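Local structure of fucose-specific lectin (Aleuria aurantia, 6GKE) at residues Thr222-Val227 / Ala239-Trp245; Lys188-His192 / Gly202-Ala206; Gly167-Ile173 / Ile214-Ser218; Ile274-Val278 / Gln289-Ile293. The protein binds L-fucose at sites between the blades of a six-bladed beta-propeller, with strongest preference for alpha-1,6-linked core fucose on glycoproteins. The protein carries 1 engineered substitution. All blocks are in the same frame, centred on the assembly; numbering follows the deposited sequence. Where two conformers were deposited one is given.

Contact 1: Thr222-Val227 / Ala239-Trp245; sequences TPQIRV and AAYGGSW. Engineered in segment 222-227: Gln224 (natural residue Asn). With FUC (alpha-L-fucopyranose), chain F; FUC (alpha-L-fucopyranose), chain G.
Ile225 and Tyr241 face each other as an antiparallel hydrogen-bonded pair, and Val227 and Ala239 form the next one. Tyr241 N gives the straighter of the first two bonds, 2.9 Å to Ile225 O at 177°. Between these pairs, Arg226 stands opposite Ala240.

The polar side chains gather around Arg226. Its chain bends at chi2 (-66°), which carries the guanidinium back over Ala240 CB. NH1 and NH2 both hold OE1 of the engineered Gln224 end-on, within the guanidinium plane. NH1 also donates to Ile225 O, 3.0 Å away and above that carbonyl's plane, and makes a weak bond to Tyr241 O. These bonds fix the rotation of the group. NE, and the second N-H of NH2, bind one fucose (chain G), with NE 2.8 Å from O4 and NH2 2.9 Å from O5.

Packing dominates the other side. Tyr241 CG lies anti to the backbone N (chi1 180°), which sets its ring at a slant across Ile225, near CD1. Pro223 O, buried without a hydrogen-bond partner, meets the ring edge 3.3 Å from CD2. The second fucose (chain F) covers one ring face through C4. Trp245 CH2 rests 3.7 Å from Val227 CG2 and also meets Ile225 CG2, while NE1 donates to O3 of the chain F fucose at the indole edge.

Two waters bridge the segments near the loop. One joins Thr222 O to Tyr241 OH, the other Gln224 NE2 to Gly242 O.

This hairpin of a propeller blade serves two neighbouring fucose sites: Arg226 faces one, and Ile225, Tyr241 and Trp245 line the other.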
# COMPACT_ATOMS: atom_id res chain seq x y z
N THR A 222 6.88 22.96 -32.91
CA THR A 222 5.90 23.97 -32.53
C THR A 222 6.30 24.70 -31.24
O THR A 222 6.24 25.93 -31.21
CB THR A 222 4.48 23.39 -32.49
OG1 THR A 222 4.13 23.04 -33.83
CG2 THR A 222 3.45 24.35 -31.94
N PRO A 223 6.68 24.00 -30.16
CA PRO A 223 6.66 22.56 -29.96
C PRO A 223 5.31 22.07 -29.43
O PRO A 223 4.47 22.88 -29.00
CB PRO A 223 7.76 22.36 -28.90
CG PRO A 223 7.60 23.58 -28.03
CD PRO A 223 7.16 24.69 -28.96
N GLN A 224 5.12 20.75 -29.46
CA GLN A 224 4.02 20.11 -28.78
C GLN A 224 4.39 19.94 -27.30
O GLN A 224 5.49 19.50 -26.98
CB GLN A 224 3.73 18.74 -29.39
CG GLN A 224 3.30 18.80 -30.85
CD GLN A 224 1.96 19.45 -31.06
OE1 GLN A 224 1.01 19.23 -30.31
NE2 GLN A 224 1.85 20.23 -32.13
N ILE A 225 3.45 20.27 -26.41
CA ILE A 225 3.61 20.04 -24.98
C ILE A 225 2.39 19.27 -24.50
O ILE A 225 1.27 19.56 -24.94
CB ILE A 225 3.78 21.35 -24.17
CG1 ILE A 225 4.78 22.31 -24.82
CG2 ILE A 225 4.15 21.03 -22.73
CD1 ILE A 225 4.79 23.69 -24.21
N ARG A 226 2.59 18.31 -23.61
CA ARG A 226 1.49 17.66 -22.93
C ARG A 226 1.76 17.69 -21.43
O ARG A 226 2.86 17.33 -20.99
CB ARG A 226 1.30 16.21 -23.39
CG ARG A 226 1.09 16.03 -24.89
CD ARG A 226 -0.21 16.63 -25.39
NE ARG A 226 -0.42 16.38 -26.82
CZ ARG A 226 -0.03 17.19 -27.80
NH1 ARG A 226 0.54 18.35 -27.54
NH2 ARG A 226 -0.22 16.82 -29.06
N VAL A 227 0.77 18.14 -20.66
CA VAL A 227 0.84 18.19 -19.21
C VAL A 227 -0.22 17.23 -18.68
O VAL A 227 -1.38 17.30 -19.08
CB VAL A 227 0.61 19.62 -18.68
CG1 VAL A 227 0.72 19.69 -17.17
CG2 VAL A 227 1.57 20.61 -19.32
N ALA A 239 -3.59 18.26 -20.58
CA ALA A 239 -3.67 19.52 -21.30
C ALA A 239 -2.65 19.46 -22.45
O ALA A 239 -1.52 19.03 -22.24
CB ALA A 239 -3.38 20.69 -20.40
N ALA A 240 -3.07 19.91 -23.63
CA ALA A 240 -2.23 19.83 -24.82
C ALA A 240 -2.00 21.22 -25.41
O ALA A 240 -2.94 21.98 -25.63
CB ALA A 240 -2.86 18.93 -25.86
N TYR A 241 -0.72 21.50 -25.70
CA TYR A 241 -0.31 22.70 -26.40
C TYR A 241 0.19 22.32 -27.79
O TYR A 241 1.08 21.49 -27.93
CB TYR A 241 0.82 23.41 -25.66
CG TYR A 241 1.32 24.67 -26.32
CD1 TYR A 241 0.74 25.89 -26.04
CD2 TYR A 241 2.40 24.64 -27.18
CE1 TYR A 241 1.22 27.06 -26.61
CE2 TYR A 241 2.89 25.80 -27.77
CZ TYR A 241 2.29 27.01 -27.48
OH TYR A 241 2.77 28.16 -28.05
N GLY A 242 -0.37 22.98 -28.81
CA GLY A 242 0.08 22.85 -30.19
C GLY A 242 0.18 24.20 -30.88
O GLY A 242 -0.01 24.30 -32.08
N GLY A 243 0.50 25.24 -30.09
CA GLY A 243 0.48 26.64 -30.51
C GLY A 243 -0.42 27.45 -29.61
O GLY A 243 -0.21 28.65 -29.42
N SER A 244 -1.47 26.79 -29.12
CA SER A 244 -2.32 27.27 -28.05
C SER A 244 -2.67 26.08 -27.16
O SER A 244 -2.48 24.93 -27.56
CB SER A 244 -3.56 27.94 -28.59
OG SER A 244 -4.40 27.00 -29.24
N TRP A 245 -3.17 26.36 -25.95
CA TRP A 245 -3.60 25.33 -25.03
C TRP A 245 -5.06 24.97 -25.30
O TRP A 245 -5.89 25.86 -25.51
CB TRP A 245 -3.42 25.77 -23.58
CG TRP A 245 -1.99 25.87 -23.18
CD1 TRP A 245 -1.23 27.00 -23.14
CD2 TRP A 245 -1.13 24.79 -22.79
NE1 TRP A 245 0.05 26.69 -22.74
CE2 TRP A 245 0.14 25.35 -22.52
CE3 TRP A 245 -1.30 23.41 -22.62
CZ2 TRP A 245 1.21 24.58 -22.09
CZ3 TRP A 245 -0.24 22.65 -22.19
CH2 TRP A 245 1.00 23.22 -21.94
C1 FUC F . 4.91 30.58 -23.68
C2 FUC F . 3.94 30.12 -22.60
C3 FUC F . 2.97 29.09 -23.16
C4 FUC F . 3.76 27.93 -23.77
C5 FUC F . 4.66 28.49 -24.87
C6 FUC F . 5.50 27.41 -25.54
O1 FUC F . 4.17 31.33 -24.62
O2 FUC F . 3.25 31.27 -22.07
O3 FUC F . 2.04 28.67 -22.16
O4 FUC F . 4.60 27.30 -22.80
O5 FUC F . 5.55 29.45 -24.30
C1 FUC G . -3.26 14.86 -29.37
C2 FUC G . -3.95 14.72 -28.02
C3 FUC G . -3.75 13.30 -27.47
C4 FUC G . -2.26 12.94 -27.45
C5 FUC G . -1.70 13.13 -28.85
C6 FUC G . -0.21 12.83 -28.98
O1 FUC G . -3.94 14.05 -30.33
O2 FUC G . -5.34 15.00 -28.17
O3 FUC G . -4.35 13.20 -26.19
O4 FUC G . -1.51 13.79 -26.57
O5 FUC G . -1.89 14.48 -29.28
O HOH W 1 5.02 28.01 -29.51
O HOH W 2 -0.12 21.89 -33.55

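Contact 2: Lys188-His192 / Gly202-Ala206; sequences KIREH and GGFSA. With FUC (alpha-L-fucopyranose), chain F.
The Phe204 ring meets Ile189 CG2 at its edge, with CE2 3.9 Å from that methyl. The two side chains lie side by side and point the same way. Ala206 N sits over one ring face, offset toward the rim. The Trp245 ring also meets Phe204, with the planes inclined at about 40°. The Arg190 guanidinium approaches Ser205 CB obliquely through NH1, and its NH2 makes a salt bridge to Asp186.

The Glu191 carboxylate is the polar centre. Its CG is anti to the backbone N (chi1 179°), and the extended chain carries the acid out to the bound fucose (chain F). Sugar O3 donates to OE1 at 2.6 Å and O4 donates to OE2 at 2.7 Å. Phe204 N bonds to OE1 at 3.2 Å from above the carboxylate plane. Tyr181 OH is a further partner of OE2. These bonds hold the carboxylate in place. Gly203 N donates to fucose O2 at 2.9 Å.

The two segments form the outer hairpin of a beta-propeller blade, and segment 202-206 helps build a fucose pocket. Ile189 and Ala206 are an antiparallel hydrogen-bonded pair. Farther along, Gly202 N bonds to Glu191 O at 2.8 Å. Between these points segment 202-206 bows outward at Gly203 and Phe204, and a water fills in. It accepts from Glu191 N at 3.0 Å and lies close to Gly202 O and Phe204 O. Gly202 passes close beside the acid, with CA 3.2 Å from Glu191 OE1.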
# COMPACT_ATOMS: atom_id res chain seq x y z
N LYS A 188 -4.66 25.85 -8.75
CA LYS A 188 -4.47 25.88 -10.18
C LYS A 188 -3.07 25.35 -10.51
O LYS A 188 -2.09 25.72 -9.87
CB LYS A 188 -4.58 27.31 -10.72
CG LYS A 188 -5.96 27.92 -10.61
CD LYS A 188 -6.79 27.77 -11.85
CE LYS A 188 -8.09 28.56 -11.79
NZ LYS A 188 -8.80 28.36 -10.51
N ILE A 189 -3.00 24.52 -11.54
CA ILE A 189 -1.74 24.20 -12.20
C ILE A 189 -1.28 25.48 -12.90
O ILE A 189 -2.06 26.10 -13.62
CB ILE A 189 -1.86 23.05 -13.24
CG1 ILE A 189 -2.75 21.90 -12.77
CG2 ILE A 189 -0.47 22.56 -13.62
CD1 ILE A 189 -2.20 21.17 -11.57
N ARG A 190 -0.02 25.85 -12.67
CA ARG A 190 0.59 27.02 -13.28
C ARG A 190 1.89 26.59 -13.97
O ARG A 190 2.34 25.46 -13.82
CB ARG A 190 0.89 28.08 -12.21
CG ARG A 190 -0.33 28.58 -11.45
CD ARG A 190 -1.19 29.50 -12.28
NE ARG A 190 -2.24 30.09 -11.46
CZ ARG A 190 -3.15 30.96 -11.89
NH1 ARG A 190 -3.11 31.39 -13.14
NH2 ARG A 190 -4.09 31.38 -11.07
N GLU A 191 2.47 27.54 -14.71
CA GLU A 191 3.59 27.28 -15.60
C GLU A 191 4.64 28.37 -15.40
O GLU A 191 4.31 29.55 -15.38
CB GLU A 191 3.07 27.30 -17.04
CG GLU A 191 4.11 27.07 -18.11
CD GLU A 191 3.56 27.29 -19.51
OE1 GLU A 191 2.91 28.33 -19.71
OE2 GLU A 191 3.78 26.43 -20.40
N HIS A 192 5.91 27.96 -15.30
CA HIS A 192 7.04 28.88 -15.26
C HIS A 192 7.95 28.55 -16.44
O HIS A 192 8.14 27.38 -16.76
CB HIS A 192 7.77 28.83 -13.91
CG HIS A 192 8.15 30.18 -13.39
ND1 HIS A 192 7.20 31.14 -13.11
CD2 HIS A 192 9.35 30.72 -13.08
CE1 HIS A 192 7.81 32.22 -12.66
NE2 HIS A 192 9.12 31.99 -12.64
N GLY A 202 4.23 31.68 -17.25
CA GLY A 202 3.62 31.21 -18.48
C GLY A 202 2.12 31.45 -18.52
O GLY A 202 1.47 31.72 -17.50
N GLY A 203 1.57 31.29 -19.72
CA GLY A 203 0.15 31.52 -19.95
C GLY A 203 -0.75 30.36 -19.55
O GLY A 203 -1.95 30.54 -19.42
N PHE A 204 -0.18 29.16 -19.35
CA PHE A 204 -0.99 27.99 -19.04
C PHE A 204 -1.51 28.04 -17.60
O PHE A 204 -0.75 28.27 -16.67
CB PHE A 204 -0.19 26.70 -19.19
CG PHE A 204 -0.98 25.48 -18.77
CD1 PHE A 204 -2.06 25.07 -19.52
CD2 PHE A 204 -0.68 24.79 -17.60
CE1 PHE A 204 -2.81 23.97 -19.13
CE2 PHE A 204 -1.43 23.70 -17.21
CZ PHE A 204 -2.49 23.29 -17.98
N SER A 205 -2.79 27.72 -17.41
CA SER A 205 -3.30 27.41 -16.08
C SER A 205 -4.51 26.49 -16.21
O SER A 205 -5.23 26.51 -17.20
CB SER A 205 -3.63 28.65 -15.28
OG SER A 205 -4.75 29.33 -15.80
N ALA A 206 -4.74 25.68 -15.16
CA ALA A 206 -5.87 24.77 -15.13
C ALA A 206 -6.22 24.42 -13.69
O ALA A 206 -5.34 24.04 -12.92
CB ALA A 206 -5.57 23.52 -15.91
C1 FUC F . 4.91 30.58 -23.68
C2 FUC F . 3.94 30.12 -22.60
C3 FUC F . 2.97 29.09 -23.16
C4 FUC F . 3.76 27.93 -23.77
C5 FUC F . 4.66 28.49 -24.87
C6 FUC F . 5.50 27.41 -25.54
O1 FUC F . 4.17 31.33 -24.62
O2 FUC F . 3.25 31.27 -22.07
O3 FUC F . 2.04 28.67 -22.16
O4 FUC F . 4.60 27.30 -22.80
O5 FUC F . 5.55 29.45 -24.30
O HOH W 3 0.92 29.95 -15.45

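Contact 3: Gly167-Ile173 / Ile214-Ser218; sequences GIGATAI and IAAIS
Thr171 turns OG1 anti to its own backbone N (chi1 -174°), which brings the hydroxyl across to Ser218. Ser218 OG lies between its backbone N and carbonyl carbon (chi1 65°) and points back at the threonine. The two oxygens, Thr171 OG1 and Ser218 OG, are 2.8 Å apart and share a hydrogen bond.

The serine has further neighbours. Ile173 CG2 touches Ser218 CB at 3.7 Å. A water lies 2.9 Å from Ser218 OG and donates to Ala172 O at 2.6 Å. It also makes a weak bond to Ser218 O.

The middle of the contact has little side-chain bulk. Gly169 and Ala215 approach with their CA atoms 4.3 Å apart. Ala216 CB meets Thr171 CG2 at 4.2 Å. At the other end, Ile214 reaches over the glycines: its CD1 lies 3.7 Å from Gly167 O, and CG2 packs on Gly169 N. A second water accepts from Ile168 N and lies near Ile214 O.

The strands run nearly parallel, 10° apart with axes 4.9 Å from each other, yet no backbone hydrogen bond joins them. Each bonds instead to the next strand of its own sheet: Gly169 and Thr171 to strand 177-183, Ala215 and Ile217 to strand 224-230. Gly169 and Ala216 probably allow the two edge strands to come this close. These are the innermost strands of adjacent blades, packed side by side around the central axis of the six-bladed beta-propeller.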
# COMPACT_ATOMS: atom_id res chain seq x y z
N GLY A 167 2.97 18.42 -6.81
CA GLY A 167 3.50 17.81 -8.00
C GLY A 167 4.33 18.81 -8.79
O GLY A 167 4.08 20.02 -8.73
N ILE A 168 5.32 18.31 -9.53
CA ILE A 168 6.17 19.13 -10.39
C ILE A 168 6.38 18.37 -11.69
O ILE A 168 6.81 17.22 -11.66
CB ILE A 168 7.54 19.46 -9.75
CG1 ILE A 168 7.42 19.97 -8.31
CG2 ILE A 168 8.28 20.45 -10.64
CD1 ILE A 168 8.74 20.07 -7.59
N GLY A 169 6.06 19.02 -12.81
CA GLY A 169 6.40 18.54 -14.14
C GLY A 169 7.47 19.42 -14.74
O GLY A 169 7.46 20.63 -14.52
N ALA A 170 8.43 18.84 -15.46
CA ALA A 170 9.53 19.62 -16.02
C ALA A 170 9.89 19.07 -17.40
O ALA A 170 10.17 17.89 -17.54
CB ALA A 170 10.73 19.58 -15.10
N THR A 171 9.93 19.94 -18.41
CA THR A 171 10.28 19.49 -19.74
C THR A 171 11.09 20.57 -20.46
O THR A 171 10.83 21.76 -20.32
CB THR A 171 9.01 19.05 -20.50
OG1 THR A 171 9.38 18.47 -21.75
CG2 THR A 171 8.03 20.18 -20.75
N ALA A 172 12.08 20.11 -21.24
CA ALA A 172 12.84 20.97 -22.13
C ALA A 172 12.15 20.95 -23.50
O ALA A 172 12.24 19.97 -24.23
CB ALA A 172 14.28 20.52 -22.24
N ILE A 173 11.43 22.03 -23.81
CA ILE A 173 10.60 22.08 -25.02
C ILE A 173 11.44 22.40 -26.26
O ILE A 173 10.95 22.31 -27.38
CB ILE A 173 9.44 23.08 -24.85
CG1 ILE A 173 9.90 24.53 -24.78
CG2 ILE A 173 8.58 22.69 -23.65
CD1 ILE A 173 8.78 25.54 -24.94
N ILE A 214 1.75 15.37 -11.02
CA ILE A 214 1.90 16.10 -12.29
C ILE A 214 3.08 15.52 -13.07
O ILE A 214 4.11 15.21 -12.49
CB ILE A 214 2.08 17.61 -12.03
CG1 ILE A 214 0.87 18.19 -11.30
CG2 ILE A 214 2.39 18.38 -13.31
CD1 ILE A 214 1.07 19.59 -10.78
N ALA A 215 2.94 15.45 -14.39
CA ALA A 215 4.04 15.10 -15.27
C ALA A 215 3.92 15.94 -16.54
O ALA A 215 2.83 16.41 -16.88
CB ALA A 215 4.04 13.62 -15.59
N ALA A 216 5.03 16.14 -17.24
CA ALA A 216 4.99 16.92 -18.48
C ALA A 216 6.02 16.36 -19.46
O ALA A 216 7.11 15.97 -19.06
CB ALA A 216 5.25 18.38 -18.22
N ILE A 217 5.64 16.38 -20.75
CA ILE A 217 6.50 15.97 -21.85
C ILE A 217 6.37 17.00 -22.97
O ILE A 217 5.43 17.80 -23.01
CB ILE A 217 6.14 14.56 -22.36
CG1 ILE A 217 4.69 14.54 -22.88
CG2 ILE A 217 6.38 13.53 -21.28
CD1 ILE A 217 4.31 13.31 -23.66
N SER A 218 7.30 16.94 -23.92
CA SER A 218 7.25 17.82 -25.08
C SER A 218 8.07 17.21 -26.21
O SER A 218 8.95 16.39 -25.96
CB SER A 218 7.74 19.21 -24.74
OG SER A 218 9.11 19.21 -24.39
O HOH W 4 4.84 15.53 -9.89
O HOH W 5 11.37 18.08 -25.75

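Contact 4: Ile274-Val278 / Gln289-Ile293; sequences IDISV and QWQWI. With FUC (alpha-L-fucopyranose), chain G.
Trp292 and Ile274 meet at the fucose (chain G), where Ile274 CG2 lies 4.2 Å from Trp292 CD1. The sugar lies over one face of the indole, with C5 above the ring centre and 3.7 Å from CE2. C3, C4 and C6 spread over the same face, which makes this a CH-pi stack. Ile274 CG2 and Ile276 CD1 touch the fucose methyl C6 at 3.7 and 3.8 Å. The methyl thus sits in an apolar corner. The indole points this way because its CG is anti to the backbone N (chi1 167°). Trp298 meets Trp292 edge-to-face and bonds to the same sugar, as do Arg226 and Glu238 of the preceding repeat.

Ile274 O lies in the indole plane, at the CD1 edge. A water sits close to both Ile274 O and Trp292 O, at the end of the strand pair. Ile276 CB packs against Trp292 CB, and Trp292 N donates to Ile276 O at 3.2 Å.

The two segments are the middle strands of a four-stranded propeller blade, running antiparallel at 164°. Val278 and Trp290 form a hydrogen-bonded pair, with Trp290 N 2.8 Å from Val278 O. Trp290 O accepts twice, from Val278 N and from Gln289 NE2 at 3.0 Å, and the donors come from opposite faces of the carbonyl plane.

On the other side of the sheet, Ser277 OG lies 2.8 Å from Gln289 NE2 and is hydrogen-bonded to Gln23 of the first repeat. Gln291 NE2 reaches Ser299 on the outermost strand of the blade.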
# COMPACT_ATOMS: atom_id res chain seq x y z
N ILE A 274 4.88 10.33 -32.30
CA ILE A 274 5.20 10.40 -30.89
C ILE A 274 4.70 9.12 -30.21
O ILE A 274 3.63 8.61 -30.54
CB ILE A 274 4.58 11.66 -30.23
CG1 ILE A 274 5.12 11.90 -28.82
CG2 ILE A 274 3.06 11.59 -30.23
CD1 ILE A 274 6.60 12.20 -28.74
N ASP A 275 5.50 8.62 -29.27
CA ASP A 275 5.13 7.53 -28.38
C ASP A 275 5.08 8.10 -26.96
O ASP A 275 5.99 8.82 -26.56
CB ASP A 275 6.15 6.39 -28.47
CG ASP A 275 6.31 5.86 -29.87
OD1 ASP A 275 5.30 5.42 -30.45
OD2 ASP A 275 7.45 5.89 -30.38
N ILE A 276 3.99 7.80 -26.23
CA ILE A 276 3.78 8.32 -24.88
C ILE A 276 3.32 7.18 -23.97
O ILE A 276 2.39 6.45 -24.31
CB ILE A 276 2.74 9.46 -24.84
CG1 ILE A 276 3.05 10.57 -25.85
CG2 ILE A 276 2.62 10.00 -23.42
CD1 ILE A 276 1.92 11.55 -26.05
N SER A 277 3.95 7.09 -22.79
CA SER A 277 3.48 6.25 -21.70
C SER A 277 3.19 7.12 -20.48
O SER A 277 4.00 7.97 -20.15
CB SER A 277 4.50 5.20 -21.32
OG SER A 277 4.76 4.33 -22.41
N VAL A 278 2.06 6.86 -19.80
CA VAL A 278 1.78 7.50 -18.52
C VAL A 278 1.51 6.39 -17.51
O VAL A 278 0.49 5.70 -17.59
CB VAL A 278 0.63 8.51 -18.57
CG1 VAL A 278 0.47 9.21 -17.22
CG2 VAL A 278 0.82 9.54 -19.67
N GLN A 289 0.12 1.31 -17.12
CA GLN A 289 0.32 2.51 -17.89
C GLN A 289 -0.78 2.72 -18.92
O GLN A 289 -1.34 1.76 -19.46
CB GLN A 289 1.63 2.48 -18.65
CG GLN A 289 1.63 1.44 -19.76
CD GLN A 289 2.72 1.72 -20.75
OE1 GLN A 289 3.73 1.03 -20.79
NE2 GLN A 289 2.54 2.77 -21.54
N TRP A 290 -1.06 4.00 -19.17
CA TRP A 290 -1.73 4.46 -20.34
C TRP A 290 -0.72 4.56 -21.47
O TRP A 290 0.44 4.93 -21.25
CB TRP A 290 -2.37 5.83 -20.08
CG TRP A 290 -3.51 5.76 -19.12
CD1 TRP A 290 -3.49 5.98 -17.78
CD2 TRP A 290 -4.86 5.37 -19.44
NE1 TRP A 290 -4.73 5.80 -17.25
CE2 TRP A 290 -5.59 5.43 -18.24
CE3 TRP A 290 -5.52 5.03 -20.63
CZ2 TRP A 290 -6.95 5.12 -18.20
CZ3 TRP A 290 -6.86 4.73 -20.58
CH2 TRP A 290 -7.56 4.78 -19.38
N GLN A 291 -1.17 4.26 -22.69
CA GLN A 291 -0.35 4.37 -23.88
C GLN A 291 -1.14 5.11 -24.96
O GLN A 291 -2.33 4.87 -25.11
CB GLN A 291 0.07 2.99 -24.38
CG GLN A 291 -1.11 2.12 -24.78
CD GLN A 291 -0.78 0.65 -24.92
OE1 GLN A 291 0.36 0.22 -24.80
NE2 GLN A 291 -1.81 -0.14 -25.19
N TRP A 292 -0.44 5.98 -25.69
CA TRP A 292 -0.96 6.66 -26.85
C TRP A 292 -0.40 6.02 -28.12
O TRP A 292 0.81 5.96 -28.27
CB TRP A 292 -0.57 8.14 -26.85
CG TRP A 292 -0.84 8.73 -28.19
CD1 TRP A 292 0.01 8.83 -29.26
CD2 TRP A 292 -2.12 9.19 -28.66
NE1 TRP A 292 -0.64 9.36 -30.34
CE2 TRP A 292 -1.95 9.60 -30.00
CE3 TRP A 292 -3.37 9.32 -28.06
CZ2 TRP A 292 -3.00 10.13 -30.74
CZ3 TRP A 292 -4.41 9.85 -28.80
CH2 TRP A 292 -4.22 10.24 -30.12
N ILE A 293 -1.27 5.60 -29.03
CA ILE A 293 -0.84 5.02 -30.29
C ILE A 293 -1.53 5.78 -31.42
O ILE A 293 -2.76 5.93 -31.42
CB ILE A 293 -1.09 3.50 -30.30
CG1 ILE A 293 -0.17 2.78 -29.32
CG2 ILE A 293 -0.96 2.94 -31.71
CD1 ILE A 293 -0.80 1.59 -28.63
C1 FUC G . -3.26 14.86 -29.37
C2 FUC G . -3.95 14.72 -28.02
C3 FUC G . -3.75 13.30 -27.47
C4 FUC G . -2.26 12.94 -27.45
C5 FUC G . -1.70 13.13 -28.85
C6 FUC G . -0.21 12.83 -28.98
O1 FUC G . -3.94 14.05 -30.33
O2 FUC G . -5.34 15.00 -28.17
O3 FUC G . -4.35 13.20 -26.19
O4 FUC G . -1.51 13.79 -26.57
O5 FUC G . -1.89 14.48 -29.28
O HOH W 6 2.21 6.28 -30.70

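In the fold
Contacts 1 and 2 build one fucose site (chain F) from two sides, with centres 12 Å apart. They also touch where Ala239 CB packs on Phe204 CE1 at 3.6 Å. Contacts 1 and 4 share the next site (chain G); their nearest atoms stay about 5 Å apart, and the sugar bridges them. Contact 3 lies inward, about 7 Å from the chain centre. It touches contact 1 through a probable hydrogen bond from Arg226 N to Ile217 O (2.9 Å), contact 2 through Ile189 and Ile214, and contact 4 through Ile217 and Ile276. Contacts 2 and 4, 23 Å apart between centres, serve different sites.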